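Long-range contact in hemolysin activator protein CdiB (Acinetobacter baumannii ACICU, PDB 6WIL), which probably secretes its partner toxin across the outer membrane, as an Omp85-type two-partner secretion transporter of contact-dependent growth inhibition: residues Leu252-Ser257 and Arg269-Ser274. Numbering follows the deposited sequence.
Sequences LSLNVS and RSYFIS
Leu254 and Ile273 run alongside each other in the same direction, with Leu254 CD2 3.7 Å from Ile273 CG1. Leu252 reaches the same isoleucine obliquely: with CG anti to the backbone N (chi1 175°) and chi2 at 68°, CD1 is turned towards the other strand, 3.9 Å from Ile273 CG1. Further along this face, Val256 CG2 meets Tyr271 CD2 at 4.0 Å, at a slant to the ring. The other face is largely polar. Here Asn255 and Phe272 are a hydrogen-bonded pair that touches through the CB atoms, 4.2 Å apart, and the Phe272 ring packs on Leu18 and Leu21 of helix 8-27. One water joins the strands: it accepts from Asn255 ND2 at 3.1 Å and sits 3.0 Å from Ser270 OG. Asn255 ND2 also bonds Asn237, and Ser270 OG bonds Gln14 of the helix. Six backbone hydrogen bonds, two each in the pairs Ser253-Ser274, Asn255-Phe272 and Ser257-Ser270, fix the antiparallel register. The pairing belongs to a hairpin of the 16-stranded barrel. Its mostly apolar face is consistent with a lipid-facing wall, while the opposite face, with the serines, Asn255 and Phe272, probably lines the lumen, where it meets helix 8-27 through both polar and apolar contacts.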
ATOM      1  N   LEU A 252      -2.823  10.205  13.170  1.00 40.74           N
ATOM      2  CA  LEU A 252      -1.679  11.084  13.353  1.00 30.39           C
ATOM      3  C   LEU A 252      -0.522  10.270  13.912  1.00 37.99           C
ATOM      4  O   LEU A 252      -0.673   9.588  14.932  1.00 36.83           O
ATOM      5  CB  LEU A 252      -2.025  12.243  14.290  1.00 27.93           C
ATOM      6  CG  LEU A 252      -0.887  13.193  14.675  1.00 36.92           C
ATOM      7  CD1 LEU A 252      -0.431  14.013  13.482  1.00 28.52           C
ATOM      8  CD2 LEU A 252      -1.317  14.100  15.821  1.00 38.98           C
ATOM      9  N   SER A 253       0.620  10.329  13.238  1.00 34.53           N
ATOM     10  CA  SER A 253       1.797   9.568  13.627  1.00 36.24           C
ATOM     11  C   SER A 253       2.957  10.518  13.888  1.00 42.96           C
ATOM     12  O   SER A 253       3.153  11.492  13.155  1.00 38.70           O
ATOM     13  CB  SER A 253       2.170   8.551  12.546  1.00 45.25           C
ATOM     14  OG  SER A 253       1.050   7.752  12.197  1.00 50.36           O
ATOM     15  N   LEU A 254       3.717  10.233  14.942  1.00 43.54           N
ATOM     16  CA  LEU A 254       4.876  11.026  15.320  1.00 45.07           C
ATOM     17  C   LEU A 254       6.049  10.096  15.579  1.00 40.75           C
ATOM     18  O   LEU A 254       5.888   9.040  16.198  1.00 42.24           O
ATOM     19  CB  LEU A 254       4.598  11.866  16.568  1.00 33.24           C
ATOM     20  CG  LEU A 254       3.280  12.638  16.618  1.00 40.72           C
ATOM     21  CD1 LEU A 254       3.037  13.181  18.018  1.00 45.85           C
ATOM     22  CD2 LEU A 254       3.283  13.763  15.602  1.00 41.96           C
ATOM     23  N   ASN A 255       7.228  10.487  15.104  1.00 35.02           N
ATOM     24  CA  ASN A 255       8.428   9.690  15.312  1.00 44.59           C
ATOM     25  C   ASN A 255       9.610  10.607  15.586  1.00 44.91           C
ATOM     26  O   ASN A 255       9.810  11.596  14.875  1.00 40.20           O
ATOM     27  CB  ASN A 255       8.714   8.798  14.098  1.00 37.69           C
ATOM     28  CG  ASN A 255       9.633   7.641  14.433  1.00 61.52           C
ATOM     29  OD1 ASN A 255       9.176   6.564  14.822  1.00 64.34           O
ATOM     30  ND2 ASN A 255      10.938   7.858  14.289  1.00 48.87           N
ATOM     31  N   VAL A 256      10.383  10.282  16.621  1.00 56.94           N
ATOM     32  CA  VAL A 256      11.618  10.987  16.945  1.00 46.00           C
ATOM     33  C   VAL A 256      12.736   9.959  17.021  1.00 42.63           C
ATOM     34  O   VAL A 256      12.629   8.971  17.755  1.00 45.72           O
ATOM     35  CB  VAL A 256      11.515  11.772  18.266  1.00 38.43           C
ATOM     36  CG1 VAL A 256      12.817  12.510  18.540  1.00 46.68           C
ATOM     37  CG2 VAL A 256      10.355  12.747  18.211  1.00 33.89           C
ATOM     38  N   SER A 257      13.804  10.191  16.267  1.00 38.73           N
ATOM     39  CA  SER A 257      14.898   9.240  16.148  1.00 53.59           C
ATOM     40  C   SER A 257      16.205   9.889  16.581  1.00 49.67           C
ATOM     41  O   SER A 257      16.450  11.064  16.296  1.00 49.51           O
ATOM     42  CB  SER A 257      15.016   8.727  14.708  1.00 52.56           C
ATOM     43  OG  SER A 257      15.603   7.436  14.669  1.00 59.43           O
ATOM     44  N   ARG A 269      19.675  13.340  14.686  1.00 42.62           N
ATOM     45  CA  ARG A 269      18.353  13.405  15.288  1.00 45.85           C
ATOM     46  C   ARG A 269      17.333  13.666  14.185  1.00 51.06           C
ATOM     47  O   ARG A 269      17.631  14.341  13.197  1.00 34.02           O
ATOM     48  CB  ARG A 269      18.279  14.498  16.374  1.00 61.25           C
ATOM     49  CG  ARG A 269      19.363  14.392  17.454  1.00 76.54           C
ATOM     50  CD  ARG A 269      19.111  15.366  18.610  1.00 89.71           C
ATOM     51  NE  ARG A 269      19.571  14.840  19.896  1.00 85.55           N
ATOM     52  CZ  ARG A 269      20.586  15.336  20.598  1.00 96.46           C
ATOM     53  NH1 ARG A 269      20.924  14.785  21.757  1.00 85.91           N
ATOM     54  NH2 ARG A 269      21.255  16.391  20.152  1.00 99.09           N
ATOM     55  N   SER A 270      16.128  13.119  14.354  1.00 43.93           N
ATOM     56  CA  SER A 270      15.121  13.176  13.300  1.00 44.84           C
ATOM     57  C   SER A 270      13.722  13.245  13.898  1.00 45.19           C
ATOM     58  O   SER A 270      13.372  12.433  14.757  1.00 41.53           O
ATOM     59  CB  SER A 270      15.237  11.960  12.373  1.00 49.40           C
ATOM     60  OG  SER A 270      14.173  11.922  11.439  1.00 59.77           O
ATOM     61  N   TYR A 271      12.928  14.206  13.425  1.00 48.06           N
ATOM     62  CA  TYR A 271      11.535  14.378  13.821  1.00 48.60           C
ATOM     63  C   TYR A 271      10.648  14.170  12.600  1.00 47.59           C
ATOM     64  O   TYR A 271      10.917  14.735  11.536  1.00 41.79           O
ATOM     65  CB  TYR A 271      11.310  15.774  14.421  1.00 46.88           C
ATOM     66  CG  TYR A 271       9.878  16.094  14.809  1.00 74.40           C
ATOM     67  CD1 TYR A 271       8.943  16.483  13.853  1.00 87.24           C
ATOM     68  CD2 TYR A 271       9.468  16.037  16.135  1.00 92.95           C
ATOM     69  CE1 TYR A 271       7.639  16.781  14.203  1.00 85.15           C
ATOM     70  CE2 TYR A 271       8.164  16.340  16.495  1.00 91.53           C
ATOM     71  CZ  TYR A 271       7.256  16.710  15.527  1.00 91.56           C
ATOM     72  OH  TYR A 271       5.962  17.010  15.880  1.00114.96           O
ATOM     73  N   PHE A 272       9.586  13.379  12.760  1.00 47.53           N
ATOM     74  CA  PHE A 272       8.688  13.033  11.662  1.00 41.51           C
ATOM     75  C   PHE A 272       7.245  13.056  12.142  1.00 52.36           C
ATOM     76  O   PHE A 272       6.919  12.460  13.172  1.00 42.29           O
ATOM     77  CB  PHE A 272       9.027  11.650  11.093  1.00 40.27           C
ATOM     78  CG  PHE A 272       8.092  11.187  10.010  1.00 47.92           C
ATOM     79  CD1 PHE A 272       8.283  11.583   8.695  1.00 51.03           C
ATOM     80  CD2 PHE A 272       7.032  10.342  10.302  1.00 59.89           C
ATOM     81  CE1 PHE A 272       7.429  11.152   7.694  1.00 48.27           C
ATOM     82  CE2 PHE A 272       6.176   9.907   9.306  1.00 46.61           C
ATOM     83  CZ  PHE A 272       6.374  10.312   7.999  1.00 47.96           C
ATOM     84  N   ILE A 273       6.383  13.731  11.388  1.00 36.16           N
ATOM     85  CA  ILE A 273       4.960  13.808  11.692  1.00 49.82           C
ATOM     86  C   ILE A 273       4.176  13.478  10.430  1.00 40.92           C
ATOM     87  O   ILE A 273       4.502  13.961   9.341  1.00 38.25           O
ATOM     88  CB  ILE A 273       4.566  15.197  12.236  1.00 40.69           C
ATOM     89  CG1 ILE A 273       3.045  15.363  12.250  1.00 50.54           C
ATOM     90  CG2 ILE A 273       5.220  16.294  11.423  1.00 45.88           C
ATOM     91  CD1 ILE A 273       2.582  16.667  12.850  1.00 56.35           C
ATOM     92  N   SER A 274       3.148  12.649  10.574  1.00 43.26           N
ATOM     93  CA  SER A 274       2.317  12.237   9.452  1.00 31.59           C
ATOM     94  C   SER A 274       0.855  12.322   9.857  1.00 39.60           C
ATOM     95  O   SER A 274       0.480  11.870  10.943  1.00 36.12           O
ATOM     96  CB  SER A 274       2.666  10.816   9.003  1.00 31.00           C
ATOM     97  OG  SER A 274       2.105  10.537   7.731  1.00 58.79           O
TER
HETATM   98  O   HOH W   1      11.975  10.247  12.614  1.00 41.34           O